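Side-chain contacts in ribose transcriptional regulator (Enterococcus faecium DO, PDB 4RK1), which probably regulates transcription by binding DNA as a LacI-family repressor, and holds ribose in its sugar-binding domain: residues T24-R27 with G28-I32; Y55-E58 with L59-G63; V74-D77 with A78-N82; P136-N139 with V140-R143; E145-K148 with S149-V153. One frame throughout, in Å; residues are numbered along the deposited sequence.

Contact 1 (T24-R27 with G28-I32); sequences TLMR and GIEDI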
loop_
_atom_site.group_PDB
_atom_site.type_symbol
_atom_site.label_atom_id
_atom_site.label_comp_id
_atom_site.label_asym_id
_atom_site.label_seq_id
_atom_site.Cartn_x
_atom_site.Cartn_y
_atom_site.Cartn_z
ATOM N N THR B 24 2.201 -4.814 -4.412
ATOM C CA THR B 24 3.177 -5.897 -4.534
ATOM C C THR B 24 3.098 -6.565 -5.908
ATOM O O THR B 24 4.124 -6.945 -6.460
ATOM C CB THR B 24 3.018 -6.924 -3.406
ATOM O OG1 THR B 24 3.319 -6.287 -2.162
ATOM C CG2 THR B 24 3.954 -8.098 -3.597
ATOM N N LEU B 25 1.885 -6.707 -6.450
ATOM C CA LEU B 25 1.699 -7.211 -7.807
ATOM C C LEU B 25 2.476 -6.355 -8.789
ATOM O O LEU B 25 3.222 -6.862 -9.626
ATOM C CB LEU B 25 0.224 -7.190 -8.187
ATOM C CG LEU B 25 -0.101 -7.683 -9.602
ATOM C CD1 LEU B 25 -0.110 -9.206 -9.613
ATOM C CD2 LEU B 25 -1.444 -7.135 -10.045
HETATM N N MSE B 26 2.294 -5.049 -8.666
HETATM C CA MSE B 26 3.020 -4.088 -9.488
HETATM C C MSE B 26 4.504 -4.227 -9.400
HETATM O O MSE B 26 5.188 -4.179 -10.419
HETATM C CB MSE B 26 2.656 -2.674 -9.069
HETATM C CG MSE B 26 1.838 -2.057 -10.165
HETATM SE SE MSE B 26 3.123 -1.488 -11.528
HETATM C CE MSE B 26 3.431 0.191 -10.504
ATOM N N ARG B 27 5.025 -4.393 -8.193
ATOM C CA ARG B 27 6.470 -4.618 -8.017
ATOM C C ARG B 27 6.958 -5.859 -8.765
ATOM O O ARG B 27 8.048 -5.852 -9.330
ATOM C CB ARG B 27 6.843 -4.730 -6.530
ATOM C CG ARG B 27 7.286 -3.415 -5.901
ATOM C CD ARG B 27 7.880 -3.614 -4.508
ATOM N NE ARG B 27 9.046 -4.505 -4.489
ATOM C CZ ARG B 27 9.071 -5.747 -3.995
ATOM N NH1 ARG B 27 10.200 -6.447 -4.047
ATOM N NH2 ARG B 27 7.991 -6.304 -3.448
ATOM N N GLY B 28 6.163 -6.931 -8.764
ATOM C CA GLY B 28 6.534 -8.139 -9.502
ATOM C C GLY B 28 6.559 -7.905 -11.007
ATOM O O GLY B 28 7.452 -8.374 -11.705
ATOM N N ILE B 29 5.567 -7.170 -11.498
ATOM C CA ILE B 29 5.510 -6.775 -12.907
ATOM C C ILE B 29 6.739 -5.939 -13.282
ATOM O O ILE B 29 7.442 -6.268 -14.240
ATOM C CB ILE B 29 4.227 -5.988 -13.214
ATOM C CG1 ILE B 29 3.009 -6.917 -13.126
ATOM C CG2 ILE B 29 4.296 -5.342 -14.592
ATOM C CD1 ILE B 29 1.683 -6.186 -13.020
ATOM N N GLU B 30 7.003 -4.891 -12.499
ATOM C CA GLU B 30 8.139 -3.988 -12.735
ATOM C C GLU B 30 9.465 -4.730 -12.746
ATOM O O GLU B 30 10.355 -4.415 -13.537
ATOM C CB GLU B 30 8.205 -2.905 -11.658
ATOM C CG GLU B 30 7.116 -1.861 -11.760
ATOM C CD GLU B 30 7.090 -0.943 -10.557
ATOM O OE1 GLU B 30 7.728 -1.274 -9.533
ATOM O OE2 GLU B 30 6.430 0.109 -10.638
ATOM N N ASP B 31 9.591 -5.709 -11.852
ATOM C CA ASP B 31 10.791 -6.531 -11.740
ATOM C C ASP B 31 11.180 -7.166 -13.072
ATOM O O ASP B 31 12.355 -7.250 -13.405
ATOM C CB ASP B 31 10.575 -7.634 -10.704
ATOM C CG ASP B 31 11.800 -8.517 -10.520
ATOM O OD1 ASP B 31 12.795 -8.041 -9.947
ATOM O OD2 ASP B 31 11.761 -9.690 -10.925
ATOM N N ILE B 32 10.184 -7.618 -13.823
ATOM C CA ILE B 32 10.418 -8.239 -15.109
ATOM C C ILE B 32 10.556 -7.199 -16.221
ATOM O O ILE B 32 11.463 -7.280 -17.045
ATOM C CB ILE B 32 9.270 -9.219 -15.445
ATOM C CG1 ILE B 32 9.200 -10.345 -14.401
ATOM C CG2 ILE B 32 9.408 -9.759 -16.862
ATOM C CD1 ILE B 32 10.477 -11.141 -14.206
#
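Ile29 reaches back over one turn of helix 20-33 to Leu25. Its CB starts 3.5 Å from the carbonyl O of Met26. CG1 then comes to 3.5 Å from Leu25 O, the same oxygen that takes the backbone N-H of Ile29 (Ile29 N to Leu25 O 3.0 Å, N-H...O angle 163°). With CG1 beside the backbone N (chi1 -69°) and chi2 nearly extended, the chain runs toward the preceding turn, and its last carbon, CD1, meets Leu25 CG at 4.1 Å. This helix links strands 9-14 and 39-44 in a parallel beta-alpha-beta crossover. Ile29 and Met26 rest on Val12 and Thr40 of those strands, while Leu25 packs on Leu242 of helix 239-255. One residue round the helix, the selenomethionine Met26 bends at chi2 and chi3, and its SE lies 4.0 Å from Glu30 CG in one of the two conformers modelled for Glu30. Any closer approach of that carboxylate to the Met26 methyl is doubtful for the same reason. The backbone N-H of Glu30 bonds Met26 O (Glu30 N to that oxygen 2.9 Å). Farther round, the exposed Arg27 packs on Thr18 of the second subunit.

Contact 2 (Y55-E58 with L59-G63); sequences YLAE and LTRRG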
loop_
_atom_site.group_PDB
_atom_site.type_symbol
_atom_site.label_atom_id
_atom_site.label_comp_id
_atom_site.label_asym_id
_atom_site.label_seq_id
_atom_site.Cartn_x
_atom_site.Cartn_y
_atom_site.Cartn_z
ATOM N N TYR B 55 -10.120 5.012 -19.414
ATOM C CA TYR B 55 -8.701 4.701 -19.205
ATOM C C TYR B 55 -8.059 4.142 -20.469
ATOM O O TYR B 55 -7.066 4.676 -20.957
ATOM C CB TYR B 55 -8.526 3.697 -18.057
ATOM C CG TYR B 55 -8.866 4.263 -16.695
ATOM C CD1 TYR B 55 -7.905 4.929 -15.939
ATOM C CD2 TYR B 55 -10.149 4.133 -16.161
ATOM C CE1 TYR B 55 -8.210 5.450 -14.691
ATOM C CE2 TYR B 55 -10.464 4.652 -14.914
ATOM C CZ TYR B 55 -9.492 5.310 -14.184
ATOM O OH TYR B 55 -9.804 5.827 -12.949
ATOM N N LEU B 56 -8.638 3.075 -21.010
ATOM C CA LEU B 56 -8.042 2.385 -22.156
ATOM C C LEU B 56 -7.926 3.262 -23.382
ATOM O O LEU B 56 -6.884 3.262 -24.052
ATOM C CB LEU B 56 -8.837 1.132 -22.522
ATOM C CG LEU B 56 -8.733 -0.085 -21.617
ATOM C CD1 LEU B 56 -9.450 -1.250 -22.284
ATOM C CD2 LEU B 56 -7.281 -0.431 -21.307
ATOM N N ALA B 57 -8.992 4.000 -23.683
ATOM C CA ALA B 57 -9.019 4.856 -24.863
ATOM C C ALA B 57 -7.911 5.898 -24.779
ATOM O O ALA B 57 -7.135 6.071 -25.715
ATOM C CB ALA B 57 -10.380 5.534 -25.011
ATOM N N GLU B 58 -7.826 6.579 -23.645
ATOM C CA GLU B 58 -6.799 7.592 -23.461
ATOM C C GLU B 58 -5.399 6.967 -23.519
ATOM O O GLU B 58 -4.526 7.473 -24.209
ATOM C CB GLU B 58 -7.022 8.335 -22.137
ATOM C CG GLU B 58 -5.961 9.367 -21.775
ATOM C CD GLU B 58 -5.806 10.493 -22.794
ATOM O OE1 GLU B 58 -6.759 10.777 -23.555
ATOM O OE2 GLU B 58 -4.717 11.106 -22.828
ATOM N N LEU B 59 -5.184 5.879 -22.790
ATOM C CA LEU B 59 -3.860 5.254 -22.741
ATOM C C LEU B 59 -3.444 4.677 -24.094
ATOM O O LEU B 59 -2.279 4.760 -24.477
ATOM C CB LEU B 59 -3.822 4.182 -21.651
ATOM C CG LEU B 59 -3.872 4.703 -20.204
ATOM C CD1 LEU B 59 -3.658 3.559 -19.227
ATOM C CD2 LEU B 59 -2.836 5.790 -19.978
ATOM N N THR B 60 -4.409 4.117 -24.821
ATOM C CA THR B 60 -4.176 3.648 -26.182
ATOM C C THR B 60 -3.742 4.795 -27.088
ATOM O O THR B 60 -2.761 4.654 -27.815
ATOM C CB THR B 60 -5.426 2.930 -26.737
ATOM O OG1 THR B 60 -5.735 1.816 -25.890
ATOM C CG2 THR B 60 -5.198 2.417 -28.162
ATOM N N ARG B 61 -4.436 5.934 -27.005
ATOM C CA ARG B 61 -4.047 7.140 -27.758
ATOM C C ARG B 61 -2.647 7.615 -27.390
ATOM O O ARG B 61 -1.923 8.112 -28.243
ATOM C CB ARG B 61 -5.044 8.286 -27.553
ATOM C CG ARG B 61 -6.335 8.146 -28.353
ATOM C CD ARG B 61 -7.111 9.455 -28.383
ATOM N NE ARG B 61 -7.581 9.822 -27.049
ATOM C CZ ARG B 61 -8.772 9.512 -26.537
ATOM N NH1 ARG B 61 -9.668 8.824 -27.241
ATOM N NH2 ARG B 61 -9.073 9.899 -25.299
ATOM N N ARG B 62 -2.260 7.437 -26.132
ATOM C CA ARG B 62 -0.914 7.809 -25.690
ATOM C C ARG B 62 0.158 6.813 -26.173
ATOM O O ARG B 62 1.328 6.974 -25.854
ATOM C CB ARG B 62 -0.860 7.938 -24.155
ATOM C CG ARG B 62 -1.842 8.926 -23.516
ATOM C CD ARG B 62 -1.359 10.373 -23.519
ATOM N NE ARG B 62 -1.168 10.871 -24.879
ATOM C CZ ARG B 62 -2.144 11.239 -25.712
ATOM N NH1 ARG B 62 -1.843 11.676 -26.931
ATOM N NH2 ARG B 62 -3.417 11.178 -25.346
ATOM N N GLY B 63 -0.230 5.779 -26.924
ATOM C CA GLY B 63 0.738 4.832 -27.476
ATOM C C GLY B 63 1.234 3.778 -26.498
ATOM O O GLY B 63 2.298 3.205 -26.699
#
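Glu58 holds Arg61 and Arg62 with the two oxygens of one carboxylate. Its CG is anti to the backbone N (chi1 176°) and the chain then bends at chi2, which turns the carboxylate back toward the end of helix 55-61. OE1 receives Arg61 NH2 at 3.0 Å, on its anti side and close to the guanidinium plane, although the two flat groups are inclined by 63°. The same guanidinium lies across the helix, one face over Ala57 O at 3.9 Å. OE2 takes Arg62 NH2 at 2.8 Å from above the carboxylate plane, forming the second salt bridge of the network. Just beyond these arginines Gly63 has positive phi and closes the helix in a Schellman motif, its N 2.9 Å from Thr60 O. Across the subunit interface Glu58 OE2 also bonds Thr9 OG1 of the second subunit, and Arg62 NE reaches the carbonyl of Arg62 of that subunit. Leu59 covers a different side: its CG lies 3.3 Å from Tyr55 O, and it packs on Phe67 and on Ile41 of the second subunit. Buried Thr60 turns its hydroxyl back to Leu56 O (OG1 to O 2.6 Å); its own N-H reaches this oxygen from the opposite face.

Contact 3 (V74-D77 with A78-N82); sequences VSTD and AINEN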
loop_
_atom_site.group_PDB
_atom_site.type_symbol
_atom_site.label_atom_id
_atom_site.label_comp_id
_atom_site.label_asym_id
_atom_site.label_seq_id
_atom_site.Cartn_x
_atom_site.Cartn_y
_atom_site.Cartn_z
ATOM N N VAL B 74 -12.779 -2.698 -16.545
ATOM C CA VAL B 74 -12.438 -2.571 -17.957
ATOM C C VAL B 74 -13.297 -3.551 -18.746
ATOM O O VAL B 74 -13.141 -4.762 -18.612
ATOM C CB VAL B 74 -10.939 -2.867 -18.187
ATOM C CG1 VAL B 74 -10.609 -2.945 -19.667
ATOM C CG2 VAL B 74 -10.088 -1.801 -17.511
ATOM N N SER B 75 -14.194 -3.016 -19.568
ATOM C CA SER B 75 -15.176 -3.825 -20.290
ATOM C C SER B 75 -14.605 -4.498 -21.535
ATOM O O SER B 75 -13.593 -4.069 -22.094
ATOM C CB SER B 75 -16.347 -2.945 -20.725
ATOM O OG SER B 75 -15.915 -1.993 -21.681
ATOM N N THR B 76 -15.291 -5.549 -21.968
ATOM C CA THR B 76 -15.008 -6.211 -23.232
ATOM C C THR B 76 -15.058 -5.217 -24.402
ATOM O O THR B 76 -14.163 -5.208 -25.249
ATOM C CB THR B 76 -15.994 -7.367 -23.444
ATOM O OG1 THR B 76 -15.765 -8.355 -22.437
ATOM C CG2 THR B 76 -15.830 -8.009 -24.828
ATOM N N ASP B 77 -16.090 -4.374 -24.434
ATOM C CA ASP B 77 -16.233 -3.366 -25.490
ATOM C C ASP B 77 -15.038 -2.416 -25.539
ATOM O O ASP B 77 -14.512 -2.128 -26.612
ATOM C CB ASP B 77 -17.523 -2.545 -25.306
ATOM C CG ASP B 77 -18.787 -3.351 -25.587
ATOM O OD1 ASP B 77 -18.718 -4.385 -26.290
ATOM O OD2 ASP B 77 -19.861 -2.946 -25.095
ATOM N N ALA B 78 -14.618 -1.923 -24.378
ATOM C CA ALA B 78 -13.475 -1.022 -24.313
ATOM C C ALA B 78 -12.201 -1.719 -24.792
ATOM O O ALA B 78 -11.360 -1.098 -25.444
ATOM C CB ALA B 78 -13.294 -0.487 -22.899
ATOM N N ILE B 79 -12.060 -3.006 -24.474
ATOM C CA ILE B 79 -10.894 -3.772 -24.927
ATOM C C ILE B 79 -10.914 -3.944 -26.451
ATOM O O ILE B 79 -9.909 -3.716 -27.128
ATOM C CB ILE B 79 -10.807 -5.136 -24.210
ATOM C CG1 ILE B 79 -10.394 -4.910 -22.747
ATOM C CG2 ILE B 79 -9.790 -6.044 -24.900
ATOM C CD1 ILE B 79 -10.561 -6.119 -21.866
ATOM N N ASN B 80 -12.064 -4.346 -26.980
ATOM C CA ASN B 80 -12.223 -4.505 -28.428
ATOM C C ASN B 80 -11.971 -3.210 -29.175
ATOM O O ASN B 80 -11.189 -3.170 -30.121
ATOM C CB ASN B 80 -13.629 -4.992 -28.758
ATOM C CG ASN B 80 -13.857 -6.429 -28.352
ATOM O OD1 ASN B 80 -12.939 -7.123 -27.914
ATOM N ND2 ASN B 80 -15.085 -6.886 -28.499
ATOM N N GLU B 81 -12.620 -2.143 -28.723
ATOM C CA GLU B 81 -12.563 -0.861 -29.416
ATOM C C GLU B 81 -11.163 -0.262 -29.422
ATOM O O GLU B 81 -10.759 0.366 -30.396
ATOM C CB GLU B 81 -13.561 0.124 -28.783
ATOM C CG GLU B 81 -13.547 1.528 -29.377
ATOM C CD GLU B 81 -13.887 1.547 -30.858
ATOM O OE1 GLU B 81 -14.706 0.714 -31.298
ATOM O OE2 GLU B 81 -13.339 2.400 -31.582
ATOM N N ASN B 82 -10.412 -0.472 -28.344
ATOM C CA ASN B 82 -9.126 0.190 -28.193
ATOM C C ASN B 82 -7.932 -0.741 -28.359
ATOM O O ASN B 82 -7.064 -0.501 -29.202
ATOM C CB ASN B 82 -9.097 0.900 -26.842
ATOM C CG ASN B 82 -10.155 1.992 -26.746
ATOM O OD1 ASN B 82 -10.050 3.017 -27.414
ATOM N ND2 ASN B 82 -11.180 1.771 -25.937
#
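Ser75 caps the N-terminus of helix 76-84 by accepting the backbone N-H of Ala78 on its side-chain oxygen, with Ala78 N 3.0 Å from Ser75 OG at 159°. The hydroxyl can do so because chi1 of 66° sets OG between the backbone N and the carbonyl carbon, facing the first turn, where it also lies 3.3 Å from Ala78 CB. Around this N-cap Val74 and Ile79 make a hydrophobic staple: the residue before the cap folds over it, and Val74 CG1 touches Ile79 CG1 at 3.7 Å, the two side chains roughly perpendicular. Leu56 of helix 55-61 packs against both. The helix belongs to the crossover from strand 66-69 to strand 90-93. Inside it, the N-H groups of Ile79, Asn80 and Glu81 are taken by the carbonyls of Ser75, Thr76 and Asp77, each four residues earlier. Thr76 and Asn80 run alongside each other in the same direction, with Thr76 CG2 3.9 Å from Asn80 ND2. The polar ends of Thr76 and Glu81 are used outside the two segments: Thr76 OG1 bonds Glu99, and Glu81 OE1 forms a salt bridge with Lys85. Near the other end of the segment Ala78 O is gripped twice by one residue. Asn82 N approaches it at 3.1 Å, and Asn82 ND2 lies 2.9 Å away, in the plane of the Ala78 carbonyl and on a lone pair of that oxygen.

Contact 4 (P136-N139 with V140-R143); sequences PPEN and VHAR. With RIB (alpha-D-ribofuranose), chain K.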
loop_
_atom_site.group_PDB
_atom_site.type_symbol
_atom_site.label_atom_id
_atom_site.label_comp_id
_atom_site.label_asym_id
_atom_site.label_seq_id
_atom_site.Cartn_x
_atom_site.Cartn_y
_atom_site.Cartn_z
ATOM N N PRO B 136 -19.179 -9.593 -4.646
ATOM C CA PRO B 136 -17.765 -9.925 -4.818
ATOM C C PRO B 136 -17.386 -10.136 -6.275
ATOM O O PRO B 136 -18.214 -10.576 -7.064
ATOM C CB PRO B 136 -17.611 -11.234 -4.035
ATOM C CG PRO B 136 -18.976 -11.827 -4.009
ATOM C CD PRO B 136 -19.915 -10.662 -3.944
ATOM N N PRO B 137 -16.135 -9.821 -6.642
ATOM C CA PRO B 137 -15.688 -10.234 -7.970
ATOM C C PRO B 137 -15.614 -11.761 -8.080
ATOM O O PRO B 137 -15.634 -12.454 -7.063
ATOM C CB PRO B 137 -14.301 -9.591 -8.089
ATOM C CG PRO B 137 -13.836 -9.446 -6.687
ATOM C CD PRO B 137 -15.060 -9.172 -5.871
ATOM N N GLU B 138 -15.531 -12.273 -9.304
ATOM C CA GLU B 138 -15.651 -13.714 -9.563
ATOM C C GLU B 138 -14.556 -14.543 -8.875
ATOM O O GLU B 138 -14.812 -15.647 -8.425
ATOM C CB GLU B 138 -15.675 -13.989 -11.080
ATOM C CG GLU B 138 -15.579 -15.461 -11.491
ATOM C CD GLU B 138 -16.664 -16.341 -10.885
ATOM O OE1 GLU B 138 -17.841 -15.925 -10.887
ATOM O OE2 GLU B 138 -16.339 -17.457 -10.415
ATOM N N ASN B 139 -13.344 -14.013 -8.788
ATOM C CA ASN B 139 -12.273 -14.724 -8.101
ATOM C C ASN B 139 -12.568 -14.867 -6.608
ATOM O O ASN B 139 -12.319 -15.925 -6.007
ATOM C CB ASN B 139 -10.900 -14.070 -8.355
ATOM C CG ASN B 139 -10.831 -12.617 -7.921
ATOM O OD1 ASN B 139 -11.776 -11.855 -8.106
ATOM N ND2 ASN B 139 -9.690 -12.221 -7.352
ATOM N N VAL B 140 -13.125 -13.811 -6.021
ATOM C CA VAL B 140 -13.500 -13.831 -4.618
ATOM C C VAL B 140 -14.668 -14.791 -4.426
ATOM O O VAL B 140 -14.708 -15.541 -3.450
ATOM C CB VAL B 140 -13.825 -12.411 -4.101
ATOM C CG1 VAL B 140 -14.473 -12.454 -2.727
ATOM C CG2 VAL B 140 -12.553 -11.569 -4.044
ATOM N N HIS B 141 -15.616 -14.769 -5.359
ATOM C CA HIS B 141 -16.745 -15.694 -5.318
ATOM C C HIS B 141 -16.253 -17.145 -5.307
ATOM O O HIS B 141 -16.773 -17.972 -4.575
ATOM C CB HIS B 141 -17.655 -15.450 -6.516
ATOM C CG HIS B 141 -18.763 -16.443 -6.648
ATOM N ND1 HIS B 141 -19.810 -16.513 -5.755
ATOM C CD2 HIS B 141 -18.992 -17.404 -7.577
ATOM C CE1 HIS B 141 -20.635 -17.476 -6.125
ATOM N NE2 HIS B 141 -20.161 -18.032 -7.227
ATOM N N ALA B 142 -15.235 -17.446 -6.110
ATOM C CA ALA B 142 -14.694 -18.792 -6.161
ATOM C C ALA B 142 -14.091 -19.214 -4.820
ATOM O O ALA B 142 -14.178 -20.387 -4.454
ATOM C CB ALA B 142 -13.675 -18.922 -7.280
ATOM N N ARG B 143 -13.496 -18.273 -4.080
ATOM C CA ARG B 143 -12.999 -18.575 -2.729
ATOM C C ARG B 143 -14.156 -18.996 -1.832
ATOM O O ARG B 143 -14.048 -19.947 -1.050
ATOM C CB ARG B 143 -12.295 -17.374 -2.090
ATOM C CG ARG B 143 -11.130 -16.838 -2.889
ATOM C CD ARG B 143 -10.557 -15.552 -2.309
ATOM N NE ARG B 143 -9.679 -14.915 -3.285
ATOM C CZ ARG B 143 -9.109 -13.725 -3.136
ATOM N NH1 ARG B 143 -9.310 -13.007 -2.032
ATOM N NH2 ARG B 143 -8.336 -13.253 -4.111
HETATM O O5 RIB K . -6.661 -8.325 -1.392
HETATM C C5 RIB K . -7.339 -7.772 -2.528
HETATM C C4 RIB K . -8.074 -8.867 -3.162
HETATM O O4 RIB K . -8.760 -8.409 -4.340
HETATM C C3 RIB K . -6.941 -9.840 -3.450
HETATM O O3 RIB K . -7.267 -11.017 -2.736
HETATM C C2 RIB K . -6.929 -9.933 -4.961
HETATM O O2 RIB K . -6.900 -11.272 -5.430
HETATM C C1 RIB K . -8.105 -9.058 -5.444
HETATM O O1 RIB K . -9.017 -9.765 -6.263
HETATM O O HOH W 1 -7.633 -14.176 -6.812
#
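Asn139 and Arg143, one helical turn apart, hold bound ribose and share a water. Asn139 ND2 gives a hydrogen to ribose O1 at 2.8 Å (164°). Arg143 grips the neighbouring hydroxyls: NH1 meets ribose O3 at 2.9 Å and NH2 meets that same O3 at 2.8 Å, while the bond from NH2 to O2 is weak. The water accepts from Asn139 ND2 and from Arg143 NH2 and donates to ribose O2, closing a small ring of bonds. Behind this shell, Asn139 CG stands between the backbone N and the carbonyl carbon (chi1 58°), directing its amide to the sugar, and Arg143 runs out extended from CG to NE. Asp109 forms a salt bridge with Arg143 NE, and Val140 CG2 lies 4.1 Å over one face of the guanidinium. Val140 is held in turn by two prolines, its CG1 3.6 Å from Pro136 CB and its CG2 3.6 Å from Pro137 CG. Pro137 is the N-cap residue of helix 138-153, and its carbonyl accepts the N-H of His141. Asn139 and Arg143 supply hydrogens to O1 and O3, and weakly to O2, which act here as acceptors; Asp94 and Asp220 also bond the ribose, as potential acceptors for hydroxyl protons.

Contact 5 (E145-K148 with S149-V153); sequences EGFK and SALDV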
loop_
_atom_site.group_PDB
_atom_site.type_symbol
_atom_site.label_atom_id
_atom_site.label_comp_id
_atom_site.label_asym_id
_atom_site.label_seq_id
_atom_site.Cartn_x
_atom_site.Cartn_y
_atom_site.Cartn_z
ATOM N N GLU B 145 -17.030 -20.253 -2.727
ATOM C CA GLU B 145 -17.499 -21.561 -3.170
ATOM C C GLU B 145 -16.610 -22.683 -2.633
ATOM O O GLU B 145 -17.111 -23.711 -2.184
ATOM C CB GLU B 145 -17.578 -21.621 -4.698
ATOM C CG GLU B 145 -18.642 -20.714 -5.306
ATOM C CD GLU B 145 -20.038 -21.062 -4.832
ATOM O OE1 GLU B 145 -20.414 -22.246 -4.952
ATOM O OE2 GLU B 145 -20.746 -20.158 -4.332
ATOM N N GLY B 146 -15.299 -22.481 -2.658
ATOM C CA GLY B 146 -14.381 -23.478 -2.115
ATOM C C GLY B 146 -14.576 -23.653 -0.622
ATOM O O GLY B 146 -14.505 -24.770 -0.090
ATOM N N PHE B 147 -14.823 -22.540 0.062
ATOM C CA PHE B 147 -15.120 -22.575 1.484
ATOM C C PHE B 147 -16.403 -23.369 1.763
ATOM O O PHE B 147 -16.468 -24.153 2.715
ATOM C CB PHE B 147 -15.249 -21.159 2.018
ATOM C CG PHE B 147 -15.336 -21.082 3.500
ATOM C CD1 PHE B 147 -14.182 -21.051 4.265
ATOM C CD2 PHE B 147 -16.566 -21.026 4.137
ATOM C CE1 PHE B 147 -14.248 -20.960 5.638
ATOM C CE2 PHE B 147 -16.635 -20.947 5.514
ATOM C CZ PHE B 147 -15.476 -20.923 6.261
ATOM N N LYS B 148 -17.417 -23.167 0.934
ATOM C CA LYS B 148 -18.671 -23.918 1.070
ATOM C C LYS B 148 -18.495 -25.408 0.796
ATOM O O LYS B 148 -19.175 -26.232 1.391
ATOM C CB LYS B 148 -19.751 -23.340 0.160
ATOM C CG LYS B 148 -20.322 -22.023 0.663
ATOM C CD LYS B 148 -21.234 -21.386 -0.372
ATOM C CE LYS B 148 -22.002 -20.215 0.222
ATOM N NZ LYS B 148 -22.861 -19.537 -0.786
ATOM N N SER B 149 -17.589 -25.747 -0.113
ATOM C CA SER B 149 -17.213 -27.140 -0.362
ATOM C C SER B 149 -16.643 -27.795 0.897
ATOM O O SER B 149 -16.950 -28.946 1.188
ATOM C CB SER B 149 -16.202 -27.214 -1.514
ATOM O OG SER B 149 -15.896 -28.546 -1.853
ATOM N N ALA B 150 -15.820 -27.061 1.650
ATOM C CA ALA B 150 -15.322 -27.542 2.933
ATOM C C ALA B 150 -16.459 -27.759 3.934
ATOM O O ALA B 150 -16.483 -28.762 4.638
ATOM C CB ALA B 150 -14.277 -26.589 3.508
ATOM N N LEU B 151 -17.410 -26.832 3.987
ATOM C CA LEU B 151 -18.588 -27.013 4.837
ATOM C C LEU B 151 -19.360 -28.284 4.468
ATOM O O LEU B 151 -19.839 -28.993 5.353
ATOM C CB LEU B 151 -19.532 -25.814 4.744
ATOM C CG LEU B 151 -19.037 -24.462 5.244
ATOM C CD1 LEU B 151 -20.114 -23.417 4.995
ATOM C CD2 LEU B 151 -18.658 -24.511 6.714
ATOM N N ASP B 152 -19.484 -28.558 3.171
ATOM C CA ASP B 152 -20.139 -29.780 2.691
ATOM C C ASP B 152 -19.448 -31.033 3.207
ATOM O O ASP B 152 -20.104 -31.997 3.584
ATOM C CB ASP B 152 -20.163 -29.843 1.158
ATOM C CG ASP B 152 -21.059 -28.791 0.531
ATOM O OD1 ASP B 152 -21.878 -28.175 1.250
ATOM O OD2 ASP B 152 -20.933 -28.589 -0.697
ATOM N N VAL B 153 -18.121 -31.030 3.226
ATOM C CA VAL B 153 -17.391 -32.165 3.771
ATOM C C VAL B 153 -17.780 -32.413 5.232
ATOM O O VAL B 153 -17.935 -33.561 5.654
ATOM C CB VAL B 153 -15.869 -31.973 3.633
ATOM C CG1 VAL B 153 -15.102 -33.030 4.420
ATOM C CG2 VAL B 153 -15.477 -32.005 2.161
#
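Phe147 and Leu151 form the buried side of this part of helix 138-153, though their mutual contact is modest, with Phe147 CE2 4.3 Å from Leu151 CG. The aromatic ring is carried there by a CB-CG bond anti to the backbone N (chi1 -171°). Leu151 has its CG beside its own backbone N (chi1 -64°), which brings that carbon to 3.6 Å from Phe147 O, the carbonyl that accepts its N-H. The tight packing comes from their neighbours: both lie against Leu161 of strand 161-166, Phe147 also presses on Ile128 and Leu130 of strand 128-133, and its ring meets that of Phe189. The helix is the crossing helix of the beta-alpha-beta unit between strands 128-133 and 161-166. Another flank has small residues: buried Ala150 packs among Tyr114, Met118 and Leu121 of helix 109-122, with its CB 3.4 Å from Phe147 O, and partly exposed Ser149 rests on Phe110 of the same helix, its CB 3.3 Å from Gly146 O. The looser side carries charged residues. Lys148, partly exposed, still touches Leu161; its CB lies beside the N of the next residue, Ser149, and the chain extends fully beyond CG. Asp152 is exposed; its N-H bonds Lys148 O at 2.9 Å from Asp152 N, while its carboxylate folds back toward that carbonyl, OD1 coming to 3.3 Å from Lys148 O. Two acceptors are thereby set close together, and His158 NE2 makes weak hydrogen bonds to both.

In the fold
Along the chain the five contacts follow one another in series. Contacts 1, 2 and 3 lie on helices 20-33, 55-61 and 76-84, which go with strands 9-14, 39-44, 66-69 and 90-93 of one half of the sugar-binding fold. Contacts 4 and 5 share helix 138-153 in the other half, their centres about 14 Å apart. Contacts 2 and 3 touch directly, with Leu56 against Val74 and Ala57 against Asn82. The widest separation, about 42 Å between centres, is from contact 2 to contact 5. Contacts 1 and 2 touch the second subunit, whereas contact 4, in the other half, holds the ribose, with its centre about 23 Å from that of contact 1.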